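Local coordinates for adhesion and penetration protein autotransporter (Haemophilus influenzae, PDB 3SYJ), which probably acts as a serine protease and promotes bacterial adherence to and invasion of host cells by directly binding a host cell structure, at residues L363-N368 / A382-S387; S390-K395 / G410-Q415; D428-L433 / R455-L460. All coordinates share one frame; numbering follows the deposited sequence.

Contact 1: L363-N368 / A382-S387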
ATOM      1  N   LEU A 363      43.118  48.682 -14.260  1.00 20.56           N
ATOM      2  CA  LEU A 363      42.561  49.237 -13.026  1.00 16.90           C
ATOM      3  C   LEU A 363      42.384  48.193 -11.922  1.00 14.62           C
ATOM      4  O   LEU A 363      41.774  47.145 -12.129  1.00 15.86           O
ATOM      5  CB  LEU A 363      41.205  49.885 -13.304  1.00 19.04           C
ATOM      6  CG  LEU A 363      41.097  51.055 -14.278  1.00 18.94           C
ATOM      7  CD1 LEU A 363      39.648  51.208 -14.692  1.00 12.92           C
ATOM      8  CD2 LEU A 363      41.618  52.328 -13.628  1.00 13.49           C
ATOM      9  N   TYR A 364      42.913  48.495 -10.743  1.00 14.81           N
ATOM     10  CA  TYR A 364      42.671  47.683  -9.554  1.00 18.27           C
ATOM     11  C   TYR A 364      41.805  48.462  -8.580  1.00 18.80           C
ATOM     12  O   TYR A 364      42.076  49.632  -8.302  1.00 21.49           O
ATOM     13  CB  TYR A 364      43.990  47.302  -8.875  1.00 18.69           C
ATOM     14  CG  TYR A 364      44.769  46.227  -9.601  1.00 20.27           C
ATOM     15  CD1 TYR A 364      45.415  46.498 -10.797  1.00 20.74           C
ATOM     16  CD2 TYR A 364      44.858  44.943  -9.087  1.00 23.52           C
ATOM     17  CE1 TYR A 364      46.130  45.515 -11.468  1.00 22.88           C
ATOM     18  CE2 TYR A 364      45.568  43.956  -9.749  1.00 26.79           C
ATOM     19  CZ  TYR A 364      46.200  44.248 -10.939  1.00 23.17           C
ATOM     20  OH  TYR A 364      46.909  43.268 -11.595  1.00 33.63           O
ATOM     21  N   PHE A 365      40.758  47.824  -8.069  1.00 16.37           N
ATOM     22  CA  PHE A 365      39.918  48.459  -7.061  1.00 19.47           C
ATOM     23  C   PHE A 365      39.918  47.649  -5.770  1.00 19.60           C
ATOM     24  O   PHE A 365      39.615  46.454  -5.774  1.00 18.56           O
ATOM     25  CB  PHE A 365      38.490  48.670  -7.576  1.00 17.08           C
ATOM     26  CG  PHE A 365      38.382  49.695  -8.681  1.00 18.24           C
ATOM     27  CD1 PHE A 365      38.291  51.050  -8.387  1.00 18.13           C
ATOM     28  CD2 PHE A 365      38.370  49.303 -10.014  1.00 15.57           C
ATOM     29  CE1 PHE A 365      38.188  51.998  -9.403  1.00 14.92           C
ATOM     30  CE2 PHE A 365      38.270  50.247 -11.035  1.00 18.21           C
ATOM     31  CZ  PHE A 365      38.175  51.599 -10.725  1.00 14.48           C
ATOM     32  N   GLU A 366      40.288  48.301  -4.672  1.00 18.37           N
ATOM     33  CA  GLU A 366      40.199  47.694  -3.346  1.00 22.20           C
ATOM     34  C   GLU A 366      39.204  48.494  -2.499  1.00 20.36           C
ATOM     35  O   GLU A 366      39.488  49.615  -2.101  1.00 22.51           O
ATOM     36  CB  GLU A 366      41.577  47.655  -2.687  1.00 22.88           C
ATOM     37  CG  GLU A 366      41.560  47.412  -1.196  1.00 30.51           C
ATOM     38  CD  GLU A 366      41.702  45.950  -0.830  1.00 50.92           C
ATOM     39  OE1 GLU A 366      42.817  45.405  -1.002  1.00 61.10           O
ATOM     40  OE2 GLU A 366      40.707  45.353  -0.354  1.00 49.33           O
ATOM     41  N   GLY A 367      38.031  47.922  -2.240  1.00 19.97           N
ATOM     42  CA  GLY A 367      36.968  48.654  -1.576  1.00 18.95           C
ATOM     43  C   GLY A 367      35.914  49.086  -2.582  1.00 21.00           C
ATOM     44  O   GLY A 367      36.103  48.951  -3.792  1.00 16.93           O
ATOM     45  N   ASN A 368      34.793  49.602  -2.088  1.00 20.02           N
ATOM     46  CA  ASN A 368      33.687  49.967  -2.964  1.00 19.47           C
ATOM     47  C   ASN A 368      33.936  51.283  -3.679  1.00 16.81           C
ATOM     48  O   ASN A 368      34.462  52.221  -3.089  1.00 21.63           O
ATOM     49  CB  ASN A 368      32.385  50.046  -2.174  1.00 23.30           C
ATOM     50  CG  ASN A 368      32.095  48.773  -1.426  1.00 26.48           C
ATOM     51  OD1 ASN A 368      32.283  47.680  -1.957  1.00 22.25           O
ATOM     52  ND2 ASN A 368      31.645  48.902  -0.179  1.00 21.38           N
ATOM     53  N   ALA A 382      43.703  47.724 -19.922  1.00 21.35           N
ATOM     54  CA  ALA A 382      44.063  46.315 -19.817  1.00 16.38           C
ATOM     55  C   ALA A 382      42.907  45.485 -19.271  1.00 17.22           C
ATOM     56  O   ALA A 382      42.670  44.357 -19.723  1.00 15.84           O
ATOM     57  CB  ALA A 382      45.285  46.144 -18.959  1.00 14.24           C
ATOM     58  N   GLY A 383      42.180  46.048 -18.312  1.00 12.14           N
ATOM     59  CA  GLY A 383      41.106  45.327 -17.651  1.00 10.28           C
ATOM     60  C   GLY A 383      40.820  45.876 -16.267  1.00 15.27           C
ATOM     61  O   GLY A 383      41.447  46.845 -15.833  1.00 14.78           O
ATOM     62  N   ILE A 384      39.865  45.272 -15.565  1.00 12.83           N
ATOM     63  CA  ILE A 384      39.524  45.738 -14.223  1.00 13.98           C
ATOM     64  C   ILE A 384      39.628  44.619 -13.206  1.00 14.52           C
ATOM     65  O   ILE A 384      39.062  43.537 -13.396  1.00 13.89           O
ATOM     66  CB  ILE A 384      38.094  46.324 -14.165  1.00 13.98           C
ATOM     67  CG1 ILE A 384      37.926  47.422 -15.214  1.00 14.41           C
ATOM     68  CG2 ILE A 384      37.771  46.837 -12.758  1.00 11.16           C
ATOM     69  CD1 ILE A 384      36.512  47.919 -15.329  1.00 16.06           C
ATOM     70  N   HIS A 385      40.353  44.880 -12.126  1.00 13.53           N
ATOM     71  CA  HIS A 385      40.480  43.909 -11.048  1.00 13.69           C
ATOM     72  C   HIS A 385      39.772  44.432  -9.799  1.00 16.81           C
ATOM     73  O   HIS A 385      40.158  45.457  -9.239  1.00 19.61           O
ATOM     74  CB  HIS A 385      41.957  43.621 -10.757  1.00 16.21           C
ATOM     75  CG  HIS A 385      42.177  42.586  -9.696  1.00 19.79           C
ATOM     76  ND1 HIS A 385      41.940  42.829  -8.359  1.00 19.61           N
ATOM     77  CD2 HIS A 385      42.616  41.306  -9.775  1.00 17.43           C
ATOM     78  CE1 HIS A 385      42.222  41.742  -7.661  1.00 21.49           C
ATOM     79  NE2 HIS A 385      42.637  40.805  -8.496  1.00 16.37           N
ATOM     80  N   VAL A 386      38.728  43.732  -9.376  1.00 13.76           N
ATOM     81  CA  VAL A 386      37.975  44.117  -8.196  1.00 17.50           C
ATOM     82  C   VAL A 386      38.221  43.121  -7.073  1.00 19.86           C
ATOM     83  O   VAL A 386      38.010  41.915  -7.247  1.00 14.88           O
ATOM     84  CB  VAL A 386      36.461  44.184  -8.492  1.00 18.04           C
ATOM     85  CG1 VAL A 386      35.697  44.651  -7.265  1.00 16.26           C
ATOM     86  CG2 VAL A 386      36.177  45.088  -9.693  1.00 11.94           C
ATOM     87  N   SER A 387      38.658  43.642  -5.926  1.00 20.13           N
ATOM     88  CA  SER A 387      39.022  42.836  -4.756  1.00 20.93           C
ATOM     89  C   SER A 387      37.858  42.027  -4.228  1.00 24.25           C
ATOM     90  O   SER A 387      36.695  42.358  -4.471  1.00 19.63           O
ATOM     91  CB  SER A 387      39.485  43.737  -3.607  1.00 22.44           C
ATOM     92  OG  SER A 387      40.578  44.549  -3.984  1.00 37.16           O
TER
HETATM   93  O   HOH W   1      41.936  45.006  -6.672  1.00 20.96           O

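Contact 2: S390-K395 / G410-Q415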
ATOM      1  N   SER A 390      34.516  43.533  -2.560  1.00 21.04           N
ATOM      2  CA  SER A 390      34.407  44.905  -3.021  1.00 20.51           C
ATOM      3  C   SER A 390      33.407  44.979  -4.152  1.00 19.98           C
ATOM      4  O   SER A 390      33.290  44.040  -4.936  1.00 19.97           O
ATOM      5  CB  SER A 390      35.760  45.419  -3.497  1.00 18.74           C
ATOM      6  OG  SER A 390      36.697  45.413  -2.439  1.00 21.03           O
ATOM      7  N   THR A 391      32.669  46.081  -4.228  1.00 15.84           N
ATOM      8  CA  THR A 391      31.756  46.294  -5.339  1.00 16.64           C
ATOM      9  C   THR A 391      32.104  47.594  -6.046  1.00 18.67           C
ATOM     10  O   THR A 391      32.267  48.642  -5.414  1.00 19.77           O
ATOM     11  CB  THR A 391      30.267  46.319  -4.896  1.00 23.64           C
ATOM     12  OG1 THR A 391      29.904  45.060  -4.307  1.00 20.99           O
ATOM     13  CG2 THR A 391      29.361  46.580  -6.088  1.00 15.91           C
ATOM     14  N   VAL A 392      32.237  47.516  -7.362  1.00 14.20           N
ATOM     15  CA  VAL A 392      32.528  48.693  -8.154  1.00 16.17           C
ATOM     16  C   VAL A 392      31.357  48.959  -9.078  1.00 18.80           C
ATOM     17  O   VAL A 392      31.109  48.202 -10.010  1.00 17.45           O
ATOM     18  CB  VAL A 392      33.837  48.548  -8.967  1.00 15.68           C
ATOM     19  CG1 VAL A 392      34.006  49.730  -9.914  1.00 15.18           C
ATOM     20  CG2 VAL A 392      35.031  48.456  -8.037  1.00 13.86           C
ATOM     21  N   THR A 393      30.619  50.028  -8.786  1.00 20.71           N
ATOM     22  CA  THR A 393      29.516  50.443  -9.633  1.00 18.35           C
ATOM     23  C   THR A 393      30.070  51.168 -10.857  1.00 18.37           C
ATOM     24  O   THR A 393      30.604  52.271 -10.745  1.00 21.43           O
ATOM     25  CB  THR A 393      28.550  51.330  -8.860  1.00 18.65           C
ATOM     26  OG1 THR A 393      28.150  50.654  -7.662  1.00 19.42           O
ATOM     27  CG2 THR A 393      27.315  51.630  -9.701  1.00 20.22           C
ATOM     28  N   TRP A 394      29.953  50.529 -12.017  1.00 15.14           N
ATOM     29  CA  TRP A 394      30.641  50.967 -13.227  1.00 18.83           C
ATOM     30  C   TRP A 394      29.655  51.596 -14.199  1.00 19.98           C
ATOM     31  O   TRP A 394      28.890  50.895 -14.852  1.00 19.80           O
ATOM     32  CB  TRP A 394      31.337  49.766 -13.882  1.00 17.58           C
ATOM     33  CG  TRP A 394      32.289  50.120 -14.993  1.00 15.49           C
ATOM     34  CD1 TRP A 394      32.053  50.028 -16.334  1.00 18.02           C
ATOM     35  CD2 TRP A 394      33.630  50.611 -14.856  1.00 15.45           C
ATOM     36  NE1 TRP A 394      33.159  50.436 -17.038  1.00 16.34           N
ATOM     37  CE2 TRP A 394      34.140  50.804 -16.153  1.00 16.40           C
ATOM     38  CE3 TRP A 394      34.446  50.914 -13.762  1.00 13.76           C
ATOM     39  CZ2 TRP A 394      35.426  51.287 -16.388  1.00 14.00           C
ATOM     40  CZ3 TRP A 394      35.717  51.395 -13.995  1.00 12.46           C
ATOM     41  CH2 TRP A 394      36.195  51.578 -15.299  1.00 15.19           C
ATOM     42  N   LYS A 395      29.668  52.923 -14.292  1.00 21.70           N
ATOM     43  CA  LYS A 395      28.663  53.626 -15.089  1.00 21.59           C
ATOM     44  C   LYS A 395      29.241  54.184 -16.385  1.00 20.61           C
ATOM     45  O   LYS A 395      28.659  55.068 -17.012  1.00 21.84           O
ATOM     46  CB  LYS A 395      28.020  54.738 -14.262  1.00 17.20           C
ATOM     47  CG  LYS A 395      27.239  54.209 -13.072  1.00 21.35           C
ATOM     48  CD  LYS A 395      26.710  55.322 -12.174  1.00 18.15           C
ATOM     49  CE  LYS A 395      25.929  54.734 -11.006  1.00 22.39           C
ATOM     50  NZ  LYS A 395      25.602  55.739  -9.952  1.00 21.23           N
ATOM     51  N   GLY A 410      35.978  40.257  -6.688  1.00 13.70           N
ATOM     52  CA  GLY A 410      34.951  41.251  -6.410  1.00 18.64           C
ATOM     53  C   GLY A 410      33.908  41.420  -7.500  1.00 16.98           C
ATOM     54  O   GLY A 410      33.952  40.745  -8.533  1.00 17.34           O
ATOM     55  N   THR A 411      32.973  42.343  -7.265  1.00 19.15           N
ATOM     56  CA  THR A 411      31.840  42.578  -8.162  1.00 16.26           C
ATOM     57  C   THR A 411      31.975  43.841  -9.027  1.00 17.21           C
ATOM     58  O   THR A 411      32.437  44.879  -8.564  1.00 17.23           O
ATOM     59  CB  THR A 411      30.521  42.645  -7.365  1.00 18.39           C
ATOM     60  OG1 THR A 411      30.301  41.389  -6.711  1.00 18.99           O
ATOM     61  CG2 THR A 411      29.348  42.951  -8.278  1.00 14.41           C
ATOM     62  N   LEU A 412      31.576  43.727 -10.288  1.00 13.65           N
ATOM     63  CA  LEU A 412      31.520  44.854 -11.205  1.00 17.32           C
ATOM     64  C   LEU A 412      30.052  45.036 -11.532  1.00 15.06           C
ATOM     65  O   LEU A 412      29.473  44.226 -12.248  1.00 16.25           O
ATOM     66  CB  LEU A 412      32.256  44.522 -12.503  1.00 13.83           C
ATOM     67  CG  LEU A 412      33.108  45.564 -13.230  1.00 17.01           C
ATOM     68  CD1 LEU A 412      32.789  45.557 -14.724  1.00 16.81           C
ATOM     69  CD2 LEU A 412      32.934  46.948 -12.663  1.00 15.13           C
ATOM     70  N   HIS A 413      29.440  46.083 -10.998  1.00 13.53           N
ATOM     71  CA  HIS A 413      28.031  46.339 -11.255  1.00 16.64           C
ATOM     72  C   HIS A 413      27.910  47.295 -12.443  1.00 15.67           C
ATOM     73  O   HIS A 413      28.056  48.500 -12.293  1.00 20.24           O
ATOM     74  CB  HIS A 413      27.373  46.905  -9.988  1.00 19.38           C
ATOM     75  CG  HIS A 413      25.919  47.225 -10.135  1.00 17.57           C
ATOM     76  ND1 HIS A 413      25.147  46.734 -11.165  1.00 24.15           N
ATOM     77  CD2 HIS A 413      25.086  47.961  -9.361  1.00 26.30           C
ATOM     78  CE1 HIS A 413      23.907  47.169 -11.032  1.00 23.01           C
ATOM     79  NE2 HIS A 413      23.843  47.916  -9.944  1.00 25.65           N
ATOM     80  N   VAL A 414      27.666  46.747 -13.627  1.00 16.46           N
ATOM     81  CA  VAL A 414      27.590  47.556 -14.845  1.00 17.34           C
ATOM     82  C   VAL A 414      26.270  48.314 -14.932  1.00 20.34           C
ATOM     83  O   VAL A 414      25.189  47.715 -14.918  1.00 16.95           O
ATOM     84  CB  VAL A 414      27.756  46.688 -16.105  1.00 17.38           C
ATOM     85  CG1 VAL A 414      27.603  47.529 -17.378  1.00 15.71           C
ATOM     86  CG2 VAL A 414      29.097  45.999 -16.074  1.00 17.00           C
ATOM     87  N   GLN A 415      26.364  49.635 -15.034  1.00 19.57           N
ATOM     88  CA  GLN A 415      25.181  50.480 -14.971  1.00 22.88           C
ATOM     89  C   GLN A 415      25.342  51.741 -15.820  1.00 22.59           C
ATOM     90  O   GLN A 415      24.877  52.816 -15.439  1.00 21.36           O
ATOM     91  CB  GLN A 415      24.909  50.863 -13.513  1.00 20.24           C
ATOM     92  CG  GLN A 415      23.446  50.919 -13.130  1.00 27.53           C
ATOM     93  CD  GLN A 415      23.255  51.178 -11.644  1.00 30.37           C
ATOM     94  OE1 GLN A 415      22.443  50.525 -10.984  1.00 31.17           O
ATOM     95  NE2 GLN A 415      24.014  52.130 -11.109  1.00 25.88           N
TER
HETATM   96  O   HOH W   2      31.620  41.744  -4.071  1.00 24.56           O

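Contact 3: D428-L433 / R455-L460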
ATOM      1  N   ASP A 428      36.764  36.251 -13.527  1.00 15.35           N
ATOM      2  CA  ASP A 428      36.714  36.017 -12.085  1.00 16.63           C
ATOM      3  C   ASP A 428      35.685  36.924 -11.412  1.00 16.96           C
ATOM      4  O   ASP A 428      35.402  38.026 -11.890  1.00 16.31           O
ATOM      5  CB  ASP A 428      38.106  36.230 -11.467  1.00 13.29           C
ATOM      6  CG  ASP A 428      38.263  35.542 -10.123  1.00 17.95           C
ATOM      7  OD1 ASP A 428      37.291  34.906  -9.655  1.00 20.32           O
ATOM      8  OD2 ASP A 428      39.360  35.634  -9.530  1.00 18.86           O
ATOM      9  N   GLY A 429      35.117  36.455 -10.308  1.00 14.64           N
ATOM     10  CA  GLY A 429      34.198  37.273  -9.536  1.00 16.34           C
ATOM     11  C   GLY A 429      32.835  37.406 -10.187  1.00 16.04           C
ATOM     12  O   GLY A 429      32.361  36.483 -10.847  1.00 17.14           O
ATOM     13  N   LYS A 430      32.194  38.552  -9.990  1.00 17.45           N
ATOM     14  CA  LYS A 430      30.840  38.756 -10.487  1.00 15.38           C
ATOM     15  C   LYS A 430      30.677  40.052 -11.262  1.00 15.45           C
ATOM     16  O   LYS A 430      31.213  41.089 -10.893  1.00 17.34           O
ATOM     17  CB  LYS A 430      29.824  38.720  -9.347  1.00 17.09           C
ATOM     18  CG  LYS A 430      28.387  38.646  -9.829  1.00 19.46           C
ATOM     19  CD  LYS A 430      27.408  39.173  -8.789  1.00 21.87           C
ATOM     20  CE  LYS A 430      27.290  38.239  -7.601  1.00 29.00           C
ATOM     21  NZ  LYS A 430      26.399  38.842  -6.570  1.00 25.60           N
ATOM     22  N   VAL A 431      29.936  39.966 -12.356  1.00 16.33           N
ATOM     23  CA  VAL A 431      29.548  41.130 -13.124  1.00 10.87           C
ATOM     24  C   VAL A 431      28.038  41.120 -13.099  1.00 15.42           C
ATOM     25  O   VAL A 431      27.412  40.131 -13.494  1.00 12.49           O
ATOM     26  CB  VAL A 431      30.003  41.013 -14.581  1.00 13.35           C
ATOM     27  CG1 VAL A 431      29.266  42.013 -15.455  1.00  9.81           C
ATOM     28  CG2 VAL A 431      31.519  41.184 -14.689  1.00 15.80           C
ATOM     29  N   ILE A 432      27.454  42.205 -12.603  1.00 13.39           N
ATOM     30  CA  ILE A 432      26.007  42.379 -12.620  1.00 14.85           C
ATOM     31  C   ILE A 432      25.654  43.288 -13.788  1.00 14.33           C
ATOM     32  O   ILE A 432      26.235  44.361 -13.938  1.00 15.87           O
ATOM     33  CB  ILE A 432      25.504  43.014 -11.307  1.00 15.21           C
ATOM     34  CG1 ILE A 432      25.867  42.126 -10.112  1.00 16.41           C
ATOM     35  CG2 ILE A 432      24.015  43.248 -11.372  1.00 14.99           C
ATOM     36  CD1 ILE A 432      25.560  42.754  -8.760  1.00 16.35           C
ATOM     37  N   LEU A 433      24.719  42.850 -14.622  1.00 13.73           N
ATOM     38  CA  LEU A 433      24.299  43.639 -15.773  1.00 16.81           C
ATOM     39  C   LEU A 433      23.056  44.445 -15.455  1.00 16.35           C
ATOM     40  O   LEU A 433      21.983  43.882 -15.236  1.00 13.66           O
ATOM     41  CB  LEU A 433      24.007  42.739 -16.970  1.00 15.53           C
ATOM     42  CG  LEU A 433      25.140  41.807 -17.399  1.00 16.22           C
ATOM     43  CD1 LEU A 433      24.683  40.956 -18.574  1.00 12.29           C
ATOM     44  CD2 LEU A 433      26.378  42.629 -17.750  1.00 10.98           C
ATOM     45  N   ARG A 455      35.646  30.615 -12.807  1.00 15.03           N
ATOM     46  CA  ARG A 455      35.637  31.381 -11.560  1.00 16.29           C
ATOM     47  C   ARG A 455      34.568  32.473 -11.545  1.00 16.29           C
ATOM     48  O   ARG A 455      34.210  32.988 -10.486  1.00 18.60           O
ATOM     49  CB  ARG A 455      37.006  32.022 -11.300  1.00 12.34           C
ATOM     50  CG  ARG A 455      38.166  31.051 -11.191  1.00 13.52           C
ATOM     51  CD  ARG A 455      39.500  31.809 -11.216  1.00 14.66           C
ATOM     52  NE  ARG A 455      39.687  32.488 -12.495  1.00 13.61           N
ATOM     53  CZ  ARG A 455      40.639  33.378 -12.752  1.00 16.02           C
ATOM     54  NH1 ARG A 455      41.516  33.725 -11.810  1.00 16.46           N
ATOM     55  NH2 ARG A 455      40.716  33.923 -13.963  1.00 12.94           N
ATOM     56  N   GLY A 456      34.067  32.835 -12.718  1.00 19.53           N
ATOM     57  CA  GLY A 456      33.230  34.016 -12.849  1.00 16.76           C
ATOM     58  C   GLY A 456      31.729  33.795 -12.866  1.00 16.72           C
ATOM     59  O   GLY A 456      31.250  32.678 -13.064  1.00 13.57           O
ATOM     60  N   THR A 457      30.990  34.885 -12.656  1.00 17.75           N
ATOM     61  CA  THR A 457      29.530  34.871 -12.666  1.00 16.17           C
ATOM     62  C   THR A 457      28.966  36.122 -13.340  1.00 17.57           C
ATOM     63  O   THR A 457      29.381  37.246 -13.055  1.00 16.10           O
ATOM     64  CB  THR A 457      28.950  34.800 -11.226  1.00 17.62           C
ATOM     65  OG1 THR A 457      29.308  33.555 -10.613  1.00 18.37           O
ATOM     66  CG2 THR A 457      27.427  34.933 -11.238  1.00 14.94           C
ATOM     67  N   VAL A 458      28.013  35.924 -14.237  1.00 16.36           N
ATOM     68  CA  VAL A 458      27.256  37.037 -14.772  1.00 14.87           C
ATOM     69  C   VAL A 458      25.863  36.964 -14.179  1.00 17.80           C
ATOM     70  O   VAL A 458      25.193  35.943 -14.298  1.00 19.24           O
ATOM     71  CB  VAL A 458      27.168  36.983 -16.307  1.00 14.93           C
ATOM     72  CG1 VAL A 458      26.059  37.882 -16.801  1.00 13.12           C
ATOM     73  CG2 VAL A 458      28.512  37.366 -16.936  1.00 12.46           C
ATOM     74  N   GLN A 459      25.444  38.044 -13.529  1.00 18.02           N
ATOM     75  CA  GLN A 459      24.143  38.113 -12.869  1.00 18.61           C
ATOM     76  C   GLN A 459      23.267  39.157 -13.565  1.00 16.00           C
ATOM     77  O   GLN A 459      23.710  40.278 -13.828  1.00 14.70           O
ATOM     78  CB  GLN A 459      24.327  38.467 -11.389  1.00 16.60           C
ATOM     79  CG  GLN A 459      23.050  38.784 -10.620  1.00 13.77           C
ATOM     80  CD  GLN A 459      23.348  39.244  -9.203  1.00 18.35           C
ATOM     81  OE1 GLN A 459      24.127  38.619  -8.489  1.00 18.05           O
ATOM     82  NE2 GLN A 459      22.731  40.349  -8.792  1.00 19.23           N
ATOM     83  N   LEU A 460      22.031  38.780 -13.872  1.00 15.59           N
ATOM     84  CA  LEU A 460      21.119  39.667 -14.589  1.00 17.46           C
ATOM     85  C   LEU A 460      20.254  40.464 -13.615  1.00 17.09           C
ATOM     86  O   LEU A 460      19.505  39.889 -12.822  1.00 16.90           O
ATOM     87  CB  LEU A 460      20.219  38.862 -15.536  1.00 11.65           C
ATOM     88  CG  LEU A 460      20.901  37.885 -16.497  1.00 17.77           C
ATOM     89  CD1 LEU A 460      19.891  37.284 -17.479  1.00 16.25           C
ATOM     90  CD2 LEU A 460      22.030  38.577 -17.240  1.00 11.24           C
TER
HETATM   91  O   HOH W   3      31.620  34.235  -9.219  1.00 24.43           O

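Contact 1: L363-N368 / A382-S387
Tyr364 and His385 meet on the outer side of two successive coils of the right-handed parallel beta-helix of the Hap passenger domain. Their rings are 24° from parallel but slid so far apart, centroids 4.9 Å from each other, that they barely overlap. What the pair does make is a CH-pi approach: His385 CB lies over one face of the tyrosine ring, toward its rim, 3.9 Å from the Tyr364 centroid. In return, Tyr364 CE2 sits over a face of the imidazole. The offset is consistent with their unlike first torsions, since CG of Tyr364 is turned beside the backbone N (chi1 -75°) whereas CG of His385 is anti to it (chi1 -178°). On the interior side, Ile384 CG2 touches the edge of the Phe365 ring in its plane, 3.7 Å from CD2, and Leu363 CD1 runs alongside Ile384 CG1 at 4.2 Å. Parallel pairing of strands 363-366 and 384-386 sets Leu363 level with Ile384 and Tyr364 with His385, so Phe365 meets Ile384 on the diagonal. Gly383 O receives Leu363 N, Leu363 O receives His385 N, and His385 O receives Phe365 N. Ser387 closes this ladder twice over, giving its backbone N (3.0 Å) and its hydroxyl OG (2.8 Å) to Phe365 O. Water 1 also donates to Phe365 O at 2.9 Å, and its 2.8 Å bond to His385 ND1 probably helps to fix the rotation of the imidazole. Farther out, strand 340-343 pairs with the other edge of 363-366, and Phe342 and Phe369 extend the interior aromatic packing around Phe365. Tyr364 also touches Asn65 of the peptidase S6 region. Beyond the strand, Gly367 N is held by Ser390 OG, and Asn368 OD1 accepts the backbone N of Thr391.

Contact 2: S390-K395 / G410-Q415
Trp394 and His413 bring their rings to opposite sides of a parallel strand pair, and each is met only obliquely across it. Leu412 CD2 comes obliquely to the base of the indole, 3.5 Å from Trp394 CB, while Thr393 CG2 lies near the imidazole, 4.3 Å from His413 CD2. With CG anti to the backbone N (chi1 -169°), Trp394 turns its indole away from 410-415 and inward, against Leu363, Phe365 and Ile384. Leu412 adopts an unusual rotamer, its chi1 of -141° lying well away from a staggered value; its CD2 methyl thereby reaches Val392 O at 3.5 Å and Val392 CG1 at 4.1 Å. Strands 391-394 and 411-414 belong to one face of the parallel beta-helix, in exact one-to-one register, with Val392, Trp394, Leu412 and Val414 facing the interior. Five backbone hydrogen bonds join them, from Ser390 O with Thr411 N to Trp394 O with Gln415 N. On the outer side Thr391 and Thr411 stand side by side, Thr391 OG1 lying 3.9 Å from Thr411 CB. Ser390 O also accepts a bond from water 2 (3.0 Å), which bridges to Thr411 OG1, while the extended side chain of Lys395 runs alongside Gln415, its CG 3.6 Å from Gln415 O.

Contact 3: D428-L433 / R455-L460
Asp428 stacks on Arg455 where the chain turns a corner of the parallel beta-helix: its CB lies over the centre of one guanidinium face, and the carboxylate and guanidinium planes are 20° apart. The salt bridge from Asp428 OD2 to Arg455 NH1 is long (3.7 Å) and purely electrostatic, no N-H pointing at the oxygen; Arg455 NE is bonded to Ser453 OG instead. Gly429 O accepts Thr457 N at 2.8 Å and also a bond from water 3, which reaches Arg455 O and Thr457 OG1 as well. Lys430 bends at chi3 (-71°), carrying NZ to Gln459 OE1 at 3.0 Å. Val431, facing inward, exchanges backbone bonds with Thr457 O and Gln459 N. Ile432 lies alongside Gln459 on the outer side, its CD1 3.7 Å from NE2, so the amide of Gln459 is flanked by a charge and a methyl. Leu433 CD1 packs inside at 3.8 Å from both Val458 CG1 and Leu460 CD2. Strand 411-414 pairs with the far edge of 430-433 and strand 478-481 with that of 455-460, while Ile424 and Val426 of strand 423-427 cover Val431 from within.

All three contacts pair parallel strands of successive beta-helix coils, each with a buried interior side and a partly exposed outer one. Contact 1 lies in a different sheet from contacts 2 and 3, yet its Phe365 packs against Val392 of contact 2, and Val386 O probably bonds to Gly410 N. Contacts 2 and 3 are consecutive in a single run of strands, joined where 411-414 adjoins 430-433. The interior mixes aromatic rings with aliphatic side chains in contacts 1 and 2 (Phe365, Trp394) but is purely aliphatic, valine and leucine, in contact 3. Outside lie an aromatic pair in contact 1, threonines with a histidine in contact 2, and in contact 3 mainly charged and amide groups beside Thr457 and Ile432.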